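PDB 3CNE: protein ppBat from Bacteroides thetaiotaomicron VPI-5482, which binds flavins such as lumichrome, riboflavin, FMN and FAD as a homodimer, may store them, and appears to lack protease and chaperone activity. Local coordinates for residues A9-G15 and E42-N46; A36-T40 and Y89-L93; E64-L70 and F100-M106. All coordinates share one frame; numbering follows the deposited sequence.

Contact 1: A9-G15 and E42-N46; sequences AVNPVNG and EIKTN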
ATOM      1  N   ALA A   9       4.066   2.743  12.359  1.00 20.39           N
ATOM      2  CA  ALA A   9       4.735   2.843  11.068  1.00 20.38           C
ATOM      3  C   ALA A   9       6.200   3.240  11.259  1.00 19.38           C
ATOM      4  O   ALA A   9       6.494   4.296  11.834  1.00 20.01           O
ATOM      5  CB  ALA A   9       3.999   3.845  10.154  1.00 21.43           C
ATOM      6  N   VAL A  10       7.121   2.364  10.858  1.00 17.72           N
ATOM      7  CA  VAL A  10       8.527   2.680  11.023  1.00 17.90           C
ATOM      8  C   VAL A  10       8.947   3.601   9.863  1.00 18.40           C
ATOM      9  O   VAL A  10       8.144   3.901   9.005  1.00 17.64           O
ATOM     10  CB  VAL A  10       9.399   1.426  11.095  1.00 18.12           C
ATOM     11  CG1 VAL A  10       9.141   0.708  12.454  1.00 18.05           C
ATOM     12  CG2 VAL A  10       9.169   0.484   9.862  1.00 17.45           C
ATOM     13  N   ASN A  11      10.185   4.054   9.858  1.00 18.23           N
ATOM     14  CA  ASN A  11      10.606   5.008   8.836  1.00 19.28           C
ATOM     15  C   ASN A  11      11.957   4.609   8.269  1.00 19.53           C
ATOM     16  O   ASN A  11      12.986   4.803   8.934  1.00 19.01           O
ATOM     17  CB  ASN A  11      10.673   6.383   9.473  1.00 19.61           C
ATOM     18  CG  ASN A  11      11.058   7.456   8.511  1.00 22.42           C
ATOM     19  OD1 ASN A  11      10.855   7.325   7.319  1.00 20.90           O
ATOM     20  ND2 ASN A  11      11.627   8.535   9.031  1.00 25.10           N
ATOM     21  N   PRO A  12      11.992   4.065   7.033  1.00 19.49           N
ATOM     22  CA  PRO A  12      10.907   3.892   6.064  1.00 19.14           C
ATOM     23  C   PRO A  12      10.022   2.677   6.359  1.00 18.61           C
ATOM     24  O   PRO A  12      10.506   1.716   6.893  1.00 19.43           O
ATOM     25  CB  PRO A  12      11.647   3.667   4.744  1.00 19.81           C
ATOM     26  CG  PRO A  12      12.915   2.908   5.163  1.00 20.52           C
ATOM     27  CD  PRO A  12      13.287   3.551   6.536  1.00 19.53           C
ATOM     28  N   VAL A  13       8.736   2.766   6.008  1.00 17.07           N
ATOM     29  CA  VAL A  13       7.770   1.692   6.191  1.00 16.66           C
ATOM     30  C   VAL A  13       7.526   1.087   4.821  1.00 17.76           C
ATOM     31  O   VAL A  13       7.625   1.768   3.778  1.00 17.07           O
ATOM     32  CB  VAL A  13       6.418   2.258   6.779  1.00 17.79           C
ATOM     33  CG1 VAL A  13       5.779   3.234   5.847  1.00 16.51           C
ATOM     34  CG2 VAL A  13       5.404   1.146   7.303  1.00 15.83           C
ATOM     35  N   ASN A  14       7.230  -0.195   4.808  1.00 16.98           N
ATOM     36  CA  ASN A  14       6.739  -0.795   3.581  1.00 18.93           C
ATOM     37  C   ASN A  14       5.276  -0.390   3.426  1.00 18.30           C
ATOM     38  O   ASN A  14       4.421  -0.823   4.188  1.00 16.62           O
ATOM     39  CB  ASN A  14       6.874  -2.312   3.661  1.00 17.93           C
ATOM     40  CG  ASN A  14       6.472  -2.997   2.394  1.00 20.84           C
ATOM     41  OD1 ASN A  14       5.361  -2.787   1.903  1.00 20.92           O
ATOM     42  ND2 ASN A  14       7.344  -3.910   1.898  1.00 15.78           N
ATOM     43  N   GLY A  15       5.012   0.396   2.388  1.00 18.49           N
ATOM     44  CA  GLY A  15       3.705   0.990   2.159  1.00 18.98           C
ATOM     45  C   GLY A  15       2.689  -0.027   1.681  1.00 19.58           C
ATOM     46  O   GLY A  15       1.506   0.164   1.892  1.00 19.86           O
ATOM     47  N   GLU A  42       6.230  12.714  10.008  1.00 26.07           N
ATOM     48  CA  GLU A  42       6.531  12.601   8.590  1.00 26.12           C
ATOM     49  C   GLU A  42       7.517  11.451   8.382  1.00 25.45           C
ATOM     50  O   GLU A  42       8.612  11.454   8.966  1.00 26.23           O
ATOM     51  CB  GLU A  42       7.118  13.915   8.062  1.00 27.53           C
ATOM     52  CG  GLU A  42       7.355  13.849   6.577  1.00 31.45           C
ATOM     53  CD  GLU A  42       8.017  15.084   6.004  1.00 38.01           C
ATOM     54  OE1 GLU A  42       7.499  16.210   6.204  1.00 41.30           O
ATOM     55  OE2 GLU A  42       9.048  14.897   5.323  1.00 42.04           O
ATOM     56  N   ILE A  43       7.121  10.447   7.599  1.00 23.46           N
ATOM     57  CA  ILE A  43       7.962   9.248   7.392  1.00 22.44           C
ATOM     58  C   ILE A  43       8.074   8.967   5.902  1.00 22.09           C
ATOM     59  O   ILE A  43       7.374   9.565   5.135  1.00 23.22           O
ATOM     60  CB  ILE A  43       7.389   7.965   8.096  1.00 22.40           C
ATOM     61  CG1 ILE A  43       6.017   7.576   7.493  1.00 21.94           C
ATOM     62  CG2 ILE A  43       7.376   8.124   9.653  1.00 20.64           C
ATOM     63  CD1 ILE A  43       5.493   6.205   7.942  1.00 23.18           C
ATOM     64  N   LYS A  44       8.960   8.065   5.499  1.00 22.21           N
ATOM     65  CA  LYS A  44       9.059   7.681   4.099  1.00 22.79           C
ATOM     66  C   LYS A  44       8.579   6.277   3.953  1.00 21.49           C
ATOM     67  O   LYS A  44       8.518   5.557   4.947  1.00 20.37           O
ATOM     68  CB  LYS A  44      10.492   7.766   3.622  1.00 23.80           C
ATOM     69  CG  LYS A  44      10.819   9.099   3.009  1.00 30.80           C
ATOM     70  CD  LYS A  44      11.272  10.117   4.032  1.00 37.76           C
ATOM     71  CE  LYS A  44      11.944  11.306   3.313  1.00 43.01           C
ATOM     72  NZ  LYS A  44      13.049  11.890   4.163  1.00 46.39           N
ATOM     73  N   THR A  45       8.228   5.881   2.726  1.00 20.32           N
ATOM     74  CA  THR A  45       7.993   4.477   2.440  1.00 18.98           C
ATOM     75  C   THR A  45       9.289   3.944   1.887  1.00 19.73           C
ATOM     76  O   THR A  45      10.136   4.730   1.439  1.00 20.70           O
ATOM     77  CB  THR A  45       6.869   4.275   1.449  1.00 17.91           C
ATOM     78  OG1 THR A  45       7.165   4.951   0.205  1.00 16.98           O
ATOM     79  CG2 THR A  45       5.562   4.899   2.048  1.00 18.30           C
ATOM     80  N   ASN A  46       9.441   2.637   1.855  1.00 19.45           N
ATOM     81  CA  ASN A  46      10.626   2.010   1.229  1.00 20.29           C
ATOM     82  C   ASN A  46      10.737   2.541  -0.202  1.00 21.11           C
ATOM     83  O   ASN A  46      11.828   2.812  -0.692  1.00 22.07           O
ATOM     84  CB  ASN A  46      10.461   0.497   1.135  1.00 19.55           C
ATOM     85  CG  ASN A  46      10.498  -0.199   2.487  1.00 21.52           C
ATOM     86  OD1 ASN A  46      10.829   0.400   3.505  1.00 20.22           O
ATOM     87  ND2 ASN A  46      10.199  -1.483   2.482  1.00 19.74           N
TER
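Asn11 brings its amide up to the backbone of Lys44, with CG anti to its own N (chi1 -178°), while Ile43 holds CG1 between its N and carbonyl carbon (chi1 63°), which places CD1 between Ala9 and Val13. Asn11 OD1 takes the hydrogen bond from Lys44 N at 2.7 Å. The bond is fairly straight, but the donor lies well above the amide plane. On the other side of Lys44, its O accepts from Val13 N at 3.0 Å. Val13 O then receives Asn46 N at 2.8 Å, so Val13 and Thr45 form a single beta bridge. Ile43 CD1 lies 3.6 Å from Ala9 CB and equally close to Val13 CG1. A cis peptide bond precedes Pro12, whose CB rests 3.6 Å from Asn46 OD1. That OD1 accepts a hydrogen bond from Asp76 N. Asn14 CB meets Asn46 ND2, the two amide planes 72° apart. Asn14 OD1 instead caps helix 15-27 through Gly17 N. Phe26 of the second subunit packs on Asn46. The contact thus ties the loop after strand 4-9 to strand 42-44 mainly by hydrogen bonds to backbone atoms, with Asn11 standing in for a main-chain acceptor and a small apolar core behind it.

Contact 2: A36-T40 and Y89-L93; sequences AVSDT and YNVDL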
ATOM      1  N   ALA A  36       4.040   7.298  13.985  1.00 20.74           N
ATOM      2  CA  ALA A  36       5.376   7.165  13.424  1.00 21.00           C
ATOM      3  C   ALA A  36       6.374   6.681  14.461  1.00 20.97           C
ATOM      4  O   ALA A  36       6.472   7.247  15.538  1.00 21.22           O
ATOM      5  CB  ALA A  36       5.851   8.498  12.814  1.00 20.10           C
ATOM      6  N   VAL A  37       7.126   5.635  14.130  1.00 20.99           N
ATOM      7  CA  VAL A  37       8.263   5.258  14.941  1.00 20.40           C
ATOM      8  C   VAL A  37       9.428   6.125  14.461  1.00 21.39           C
ATOM      9  O   VAL A  37      10.345   5.658  13.765  1.00 20.69           O
ATOM     10  CB  VAL A  37       8.618   3.784  14.806  1.00 20.55           C
ATOM     11  CG1 VAL A  37       9.785   3.441  15.742  1.00 19.61           C
ATOM     12  CG2 VAL A  37       7.383   2.934  15.193  1.00 19.78           C
ATOM     13  N   SER A  38       9.373   7.385  14.872  1.00 20.78           N
ATOM     14  CA  SER A  38      10.265   8.387  14.346  1.00 23.20           C
ATOM     15  C   SER A  38      10.186   9.598  15.266  1.00 23.24           C
ATOM     16  O   SER A  38       9.418   9.599  16.234  1.00 22.59           O
ATOM     17  CB  SER A  38       9.887   8.750  12.888  1.00 22.46           C
ATOM     18  OG  SER A  38      10.910   9.552  12.312  1.00 26.94           O
ATOM     19  N   ASP A  39      10.982  10.620  14.962  1.00 23.68           N
ATOM     20  CA  ASP A  39      10.996  11.841  15.762  1.00 24.45           C
ATOM     21  C   ASP A  39       9.907  12.834  15.344  1.00 24.86           C
ATOM     22  O   ASP A  39       9.597  13.778  16.094  1.00 25.57           O
ATOM     23  CB  ASP A  39      12.393  12.488  15.686  1.00 25.01           C
ATOM     24  CG  ASP A  39      12.810  12.831  14.271  1.00 28.61           C
ATOM     25  OD1 ASP A  39      12.705  11.957  13.377  1.00 30.54           O
ATOM     26  OD2 ASP A  39      13.260  13.981  14.048  1.00 31.70           O
ATOM     27  N   THR A  40       9.358  12.652  14.134  1.00 25.10           N
ATOM     28  CA  THR A  40       8.234  13.446  13.630  1.00 25.19           C
ATOM     29  C   THR A  40       7.205  12.557  12.920  1.00 24.85           C
ATOM     30  O   THR A  40       7.497  11.430  12.540  1.00 24.05           O
ATOM     31  CB  THR A  40       8.676  14.561  12.605  1.00 25.58           C
ATOM     32  OG1 THR A  40       8.864  13.973  11.314  1.00 25.75           O
ATOM     33  CG2 THR A  40       9.974  15.263  13.030  1.00 26.52           C
ATOM     34  N   TYR A  89      12.985   6.896  19.818  1.00 22.10           N
ATOM     35  CA  TYR A  89      11.756   6.260  19.366  1.00 21.80           C
ATOM     36  C   TYR A  89      11.876   4.757  19.254  1.00 21.77           C
ATOM     37  O   TYR A  89      10.852   4.057  19.296  1.00 21.76           O
ATOM     38  CB  TYR A  89      11.236   6.847  18.050  1.00 21.63           C
ATOM     39  CG  TYR A  89      12.301   7.175  17.031  1.00 20.42           C
ATOM     40  CD1 TYR A  89      12.764   6.188  16.151  1.00 21.82           C
ATOM     41  CD2 TYR A  89      12.810   8.468  16.922  1.00 20.97           C
ATOM     42  CE1 TYR A  89      13.708   6.468  15.177  1.00 20.83           C
ATOM     43  CE2 TYR A  89      13.772   8.785  15.937  1.00 17.87           C
ATOM     44  CZ  TYR A  89      14.220   7.760  15.079  1.00 22.33           C
ATOM     45  OH  TYR A  89      15.139   8.009  14.099  1.00 20.64           O
ATOM     46  N   ASN A  90      13.105   4.263  19.110  1.00 21.05           N
ATOM     47  CA  ASN A  90      13.337   2.823  19.084  1.00 21.90           C
ATOM     48  C   ASN A  90      13.268   2.221  20.472  1.00 22.93           C
ATOM     49  O   ASN A  90      12.862   1.080  20.638  1.00 23.36           O
ATOM     50  CB  ASN A  90      14.667   2.504  18.433  1.00 21.99           C
ATOM     51  CG  ASN A  90      14.619   2.746  16.944  1.00 23.86           C
ATOM     52  OD1 ASN A  90      13.544   2.711  16.353  1.00 23.16           O
ATOM     53  ND2 ASN A  90      15.752   3.045  16.355  1.00 22.77           N
ATOM     54  N   VAL A  91      13.662   3.017  21.461  1.00 23.83           N
ATOM     55  CA  VAL A  91      13.516   2.621  22.867  1.00 23.93           C
ATOM     56  C   VAL A  91      12.028   2.650  23.218  1.00 24.75           C
ATOM     57  O   VAL A  91      11.500   1.703  23.821  1.00 24.30           O
ATOM     58  CB  VAL A  91      14.345   3.534  23.799  1.00 23.19           C
ATOM     59  CG1 VAL A  91      14.009   3.272  25.270  1.00 24.57           C
ATOM     60  CG2 VAL A  91      15.877   3.386  23.525  1.00 22.39           C
ATOM     61  N   ASP A  92      11.346   3.721  22.818  1.00 25.54           N
ATOM     62  CA  ASP A  92       9.895   3.792  22.974  1.00 26.61           C
ATOM     63  C   ASP A  92       9.176   2.620  22.316  1.00 26.44           C
ATOM     64  O   ASP A  92       8.265   2.069  22.899  1.00 27.59           O
ATOM     65  CB  ASP A  92       9.338   5.099  22.445  1.00 26.53           C
ATOM     66  CG  ASP A  92       9.831   6.311  23.222  1.00 30.23           C
ATOM     67  OD1 ASP A  92      10.329   6.141  24.370  1.00 29.94           O
ATOM     68  OD2 ASP A  92       9.723   7.438  22.672  1.00 29.25           O
ATOM     69  N   LEU A  93       9.582   2.241  21.108  1.00 27.17           N
ATOM     70  CA  LEU A  93       9.006   1.067  20.435  1.00 26.95           C
ATOM     71  C   LEU A  93       8.956  -0.196  21.323  1.00 26.86           C
ATOM     72  O   LEU A  93       7.928  -0.853  21.415  1.00 24.60           O
ATOM     73  CB  LEU A  93       9.781   0.744  19.149  1.00 27.24           C
ATOM     74  CG  LEU A  93       9.170  -0.376  18.298  1.00 27.20           C
ATOM     75  CD1 LEU A  93       7.731  -0.060  17.914  1.00 26.94           C
ATOM     76  CD2 LEU A  93       9.990  -0.607  17.035  1.00 27.10           C
TER
HETATM   77  O   HOH W   1      13.153   7.988  11.782  1.00 30.04           O
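An inverse gamma turn centred on Val37 follows strand 31-36, and Tyr89, near the start of helix 88-102, lays its ring against the backbone just after it. Ser38 CA sits over the centre of one ring face, 3.6 Å from the centroid and 12° off the ring normal, in a CH-pi contact. The main chain continues across the ring. Val37 O is 3.4 Å from Tyr89 CD1, and Ser38 C is 3.3 Å from Tyr89 CD2. Tyr89 CG stands between the backbone N and the carbonyl carbon (chi1 40°), which carries the ring out from the helix toward the turn. Here the loop after one strand of the central, mostly parallel sheet of this DJ-1/PfpI family protein meets a helix packed on that sheet. Val37 and Leu93 both also touch Leu8 of strand 4-9, so this pair packs against the sheet. Val37 CG2 meets Leu93 CD1 at 4.1 Å, the two side chains crossing at about a right angle. Val37 CG1 lies near Asn90 OD1. Asn90 ND2 is held by Tyr84 O. No direct hydrogen bond joins the segments. A water links them instead, 2.8 Å from Ser38 OG and 3.1 Å from Tyr89 OH. Asp39 CB comes within 4.0 Å of Tyr89 CE2. On the other side of the loop, Ser38 packs against Ile43 and Asn11.

Contact 3: E64-L70 and F100-M106; sequences EDEFDAL and FGEKGKM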
ATOM      1  N   GLU A  64      -1.354   3.210  26.168  1.00 35.52           N
ATOM      2  CA  GLU A  64      -1.537   1.906  25.535  1.00 36.52           C
ATOM      3  C   GLU A  64      -2.898   1.263  25.869  1.00 36.97           C
ATOM      4  O   GLU A  64      -3.452   0.506  25.067  1.00 36.11           O
ATOM      5  CB  GLU A  64      -0.393   0.952  25.897  1.00 36.42           C
ATOM      6  CG  GLU A  64       1.019   1.442  25.543  1.00 37.88           C
ATOM      7  CD  GLU A  64       1.690   2.254  26.649  1.00 40.52           C
ATOM      8  OE1 GLU A  64       0.975   2.795  27.519  1.00 43.27           O
ATOM      9  OE2 GLU A  64       2.942   2.357  26.645  1.00 43.18           O
ATOM     10  N   ASP A  65      -3.423   1.558  27.060  1.00 37.74           N
ATOM     11  CA  ASP A  65      -4.690   0.964  27.506  1.00 39.02           C
ATOM     12  C   ASP A  65      -5.887   1.658  26.833  1.00 38.77           C
ATOM     13  O   ASP A  65      -7.035   1.305  27.061  1.00 39.63           O
ATOM     14  CB  ASP A  65      -4.788   1.000  29.040  1.00 39.60           C
ATOM     15  CG  ASP A  65      -5.253  -0.321  29.636  1.00 42.85           C
ATOM     16  OD1 ASP A  65      -5.879  -1.162  28.923  1.00 45.19           O
ATOM     17  OD2 ASP A  65      -5.013  -0.519  30.850  1.00 46.09           O
ATOM     18  N   GLU A  66      -5.598   2.626  25.969  1.00 38.22           N
ATOM     19  CA  GLU A  66      -6.609   3.329  25.191  1.00 37.59           C
ATOM     20  C   GLU A  66      -6.918   2.570  23.903  1.00 35.69           C
ATOM     21  O   GLU A  66      -7.821   2.934  23.154  1.00 35.93           O
ATOM     22  CB  GLU A  66      -6.046   4.681  24.798  1.00 38.57           C
ATOM     23  CG  GLU A  66      -6.880   5.867  25.193  1.00 42.84           C
ATOM     24  CD  GLU A  66      -6.006   7.078  25.420  1.00 47.43           C
ATOM     25  OE1 GLU A  66      -5.451   7.195  26.549  1.00 50.54           O
ATOM     26  OE2 GLU A  66      -5.866   7.901  24.477  1.00 49.07           O
ATOM     27  N   PHE A  67      -6.146   1.524  23.639  1.00 33.64           N
ATOM     28  CA  PHE A  67      -6.260   0.785  22.392  1.00 30.94           C
ATOM     29  C   PHE A  67      -6.506  -0.687  22.693  1.00 29.94           C
ATOM     30  O   PHE A  67      -6.246  -1.144  23.804  1.00 29.59           O
ATOM     31  CB  PHE A  67      -5.006   0.989  21.553  1.00 30.46           C
ATOM     32  CG  PHE A  67      -4.850   2.394  21.031  1.00 29.18           C
ATOM     33  CD1 PHE A  67      -5.369   2.753  19.795  1.00 28.06           C
ATOM     34  CD2 PHE A  67      -4.181   3.362  21.782  1.00 27.65           C
ATOM     35  CE1 PHE A  67      -5.218   4.061  19.305  1.00 28.82           C
ATOM     36  CE2 PHE A  67      -4.029   4.668  21.297  1.00 28.99           C
ATOM     37  CZ  PHE A  67      -4.545   5.014  20.058  1.00 27.60           C
ATOM     38  N   ASP A  68      -7.050  -1.410  21.717  1.00 28.50           N
ATOM     39  CA  ASP A  68      -7.350  -2.835  21.884  1.00 27.18           C
ATOM     40  C   ASP A  68      -6.322  -3.723  21.170  1.00 25.64           C
ATOM     41  O   ASP A  68      -6.233  -4.921  21.412  1.00 23.31           O
ATOM     42  CB  ASP A  68      -8.741  -3.102  21.329  1.00 28.11           C
ATOM     43  CG  ASP A  68      -9.808  -2.324  22.073  1.00 29.81           C
ATOM     44  OD1 ASP A  68     -10.165  -2.743  23.185  1.00 34.06           O
ATOM     45  OD2 ASP A  68     -10.257  -1.278  21.581  1.00 32.36           O
ATOM     46  N   ALA A  69      -5.579  -3.106  20.247  1.00 24.41           N
ATOM     47  CA  ALA A  69      -4.742  -3.831  19.301  1.00 23.66           C
ATOM     48  C   ALA A  69      -3.574  -2.955  18.902  1.00 23.09           C
ATOM     49  O   ALA A  69      -3.695  -1.737  18.883  1.00 22.39           O
ATOM     50  CB  ALA A  69      -5.537  -4.235  18.050  1.00 23.28           C
ATOM     51  N   LEU A  70      -2.453  -3.607  18.604  1.00 23.19           N
ATOM     52  CA  LEU A  70      -1.292  -2.968  18.012  1.00 23.21           C
ATOM     53  C   LEU A  70      -1.000  -3.660  16.689  1.00 22.92           C
ATOM     54  O   LEU A  70      -0.983  -4.898  16.618  1.00 21.95           O
ATOM     55  CB  LEU A  70      -0.100  -3.081  18.944  1.00 23.35           C
ATOM     56  CG  LEU A  70       1.230  -2.381  18.620  1.00 24.64           C
ATOM     57  CD1 LEU A  70       2.035  -2.183  19.888  1.00 24.65           C
ATOM     58  CD2 LEU A  70       2.059  -3.246  17.670  1.00 28.05           C
ATOM     59  N   PHE A 100       1.723  -3.201  25.525  1.00 27.29           N
ATOM     60  CA  PHE A 100       0.590  -3.816  24.834  1.00 27.30           C
ATOM     61  C   PHE A 100       0.484  -5.329  25.090  1.00 28.24           C
ATOM     62  O   PHE A 100      -0.597  -5.833  25.350  1.00 28.10           O
ATOM     63  CB  PHE A 100       0.680  -3.541  23.327  1.00 27.88           C
ATOM     64  CG  PHE A 100      -0.030  -2.281  22.889  1.00 27.43           C
ATOM     65  CD1 PHE A 100       0.553  -1.033  23.070  1.00 28.06           C
ATOM     66  CD2 PHE A 100      -1.296  -2.351  22.293  1.00 26.88           C
ATOM     67  CE1 PHE A 100      -0.107   0.137  22.640  1.00 28.31           C
ATOM     68  CE2 PHE A 100      -1.949  -1.197  21.849  1.00 25.34           C
ATOM     69  CZ  PHE A 100      -1.371   0.041  22.036  1.00 26.00           C
ATOM     70  N   GLY A 101       1.610  -6.042  24.997  1.00 29.02           N
ATOM     71  CA  GLY A 101       1.639  -7.492  25.140  1.00 29.69           C
ATOM     72  C   GLY A 101       1.323  -7.904  26.573  1.00 30.63           C
ATOM     73  O   GLY A 101       0.483  -8.781  26.799  1.00 30.21           O
ATOM     74  N   GLU A 102       1.979  -7.239  27.527  1.00 31.20           N
ATOM     75  CA  GLU A 102       1.687  -7.386  28.968  1.00 32.52           C
ATOM     76  C   GLU A 102       0.210  -7.138  29.313  1.00 32.10           C
ATOM     77  O   GLU A 102      -0.336  -7.767  30.234  1.00 31.41           O
ATOM     78  CB  GLU A 102       2.559  -6.431  29.794  1.00 31.99           C
ATOM     79  CG  GLU A 102       3.981  -6.907  29.956  1.00 34.29           C
ATOM     80  CD  GLU A 102       4.871  -5.927  30.732  1.00 35.92           C
ATOM     81  OE1 GLU A 102       4.443  -4.769  31.024  1.00 39.23           O
ATOM     82  OE2 GLU A 102       6.018  -6.327  31.048  1.00 40.31           O
ATOM     83  N   LYS A 103      -0.439  -6.222  28.586  1.00 31.14           N
ATOM     84  CA  LYS A 103      -1.833  -5.908  28.880  1.00 31.07           C
ATOM     85  C   LYS A 103      -2.815  -6.759  28.095  1.00 29.96           C
ATOM     86  O   LYS A 103      -4.014  -6.480  28.086  1.00 29.32           O
ATOM     87  CB  LYS A 103      -2.130  -4.412  28.717  1.00 31.27           C
ATOM     88  CG  LYS A 103      -1.419  -3.521  29.717  1.00 32.39           C
ATOM     89  CD  LYS A 103      -1.796  -2.040  29.509  1.00 33.08           C
ATOM     90  CE  LYS A 103      -0.978  -1.119  30.423  1.00 36.89           C
ATOM     91  NZ  LYS A 103      -1.770  -0.043  31.108  1.00 38.95           N
ATOM     92  N   GLY A 104      -2.303  -7.785  27.422  1.00 29.38           N
ATOM     93  CA  GLY A 104      -3.153  -8.756  26.727  1.00 28.66           C
ATOM     94  C   GLY A 104      -3.834  -8.234  25.472  1.00 28.22           C
ATOM     95  O   GLY A 104      -4.874  -8.762  25.056  1.00 27.97           O
ATOM     96  N   LYS A 105      -3.240  -7.221  24.839  1.00 28.09           N
ATOM     97  CA  LYS A 105      -3.825  -6.639  23.625  1.00 27.11           C
ATOM     98  C   LYS A 105      -3.536  -7.507  22.419  1.00 26.83           C
ATOM     99  O   LYS A 105      -2.613  -8.309  22.436  1.00 25.92           O
ATOM    100  CB  LYS A 105      -3.339  -5.210  23.411  1.00 28.10           C
ATOM    101  CG  LYS A 105      -3.401  -4.328  24.664  1.00 29.74           C
ATOM    102  CD  LYS A 105      -4.826  -3.892  24.941  1.00 31.64           C
ATOM    103  CE  LYS A 105      -4.911  -2.886  26.067  1.00 32.45           C
ATOM    104  NZ  LYS A 105      -6.336  -2.457  26.154  1.00 31.82           N
HETATM  105  N   MSE A 106      -4.346  -7.370  21.374  1.00 26.23           N
HETATM  106  CA  MSE A 106      -4.111  -8.101  20.150  1.00 28.73           C
HETATM  107  C   MSE A 106      -2.864  -7.542  19.423  1.00 26.36           C
HETATM  108  O   MSE A 106      -2.768  -6.336  19.192  1.00 24.75           O
HETATM  109  CB  MSE A 106      -5.356  -8.001  19.283  1.00 27.77           C
HETATM  110  CG  MSE A 106      -5.259  -8.656  17.940  1.00 30.89           C
HETATM  111 SE   MSE A 106      -6.999  -8.465  17.030  1.00 39.98          SE
HETATM  112  CE  MSE A 106      -7.846  -7.147  18.215  1.00 40.37           C
TER
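Ala69 and Met106 form a parallel beta bridge: Met106 N donates to Asp68 O at 3.1 Å, and Leu70 N donates to Met106 O at 2.8 Å. Met106 is a selenomethionine; its CE turns back to Ala69 CB, and both side chains pack against helix 167-174. On the other side of the sheet lies Phe100. Its ring is held between two walls. Leu70 CD1 stands over one face, 3.9 Å from the centroid, and Glu64 O lies over the opposite face. Phe67 CB comes to the ring edge near its plane. Glu64 CB reaches Phe100 CE1 at 3.4 Å. An alanine in place of Phe100 would probably leave Leu70, Glu64 and Phe67 without their common partner and open a gap between helix and strand. At the surface, Lys105 bends at chi2 (-76°), which leads its ammonium group back over the backbone of 64-70. There NZ donates to Phe67 O at 2.7 Å and makes a salt bridge to Asp65 OD1 at 3.1 Å, on the anti side of the carboxylate. Lys103 NZ comes to Asp65 OD2 from above the carboxylate plane at 3.3 Å. One carboxylate is thus gripped by two ammonium groups, which would probably steady its charge. Asp68 OD2 accepts a hydrogen bond from Lys4 N on the neighbouring strand. Gly104, at positive phi, is the C-prime residue of a Schellman motif that ends the helix, with Lys105 N on Phe100 O and Gly104 N on Gly101 O. The chain then enters strand 106-110, which completes the beta-alpha-beta crossover of strand 69-73, helix 88-102 and strand 106-110.

In the fold
From the N terminus, strand 4-9 runs into loop 9-15. Contact 1 closes when strand 42-44 returns to that loop, after helix 15-27 and strand 31-36. Contact 2 starts inside this span, in the loop after strand 31-36, and closes on the start of helix 88-102, so the two contacts cross. They also touch, as Ala9 O lies 2.7 Å from Val37 N, a probable hydrogen bond. Contact 3 opens within the span of contact 2 and ties strand 69-73 to the end of the same helix and to strand 106-110, so these two cross as well. Contacts 1 and 3 are in series, their centres about 23 Å apart on opposite sides of the chain's centre.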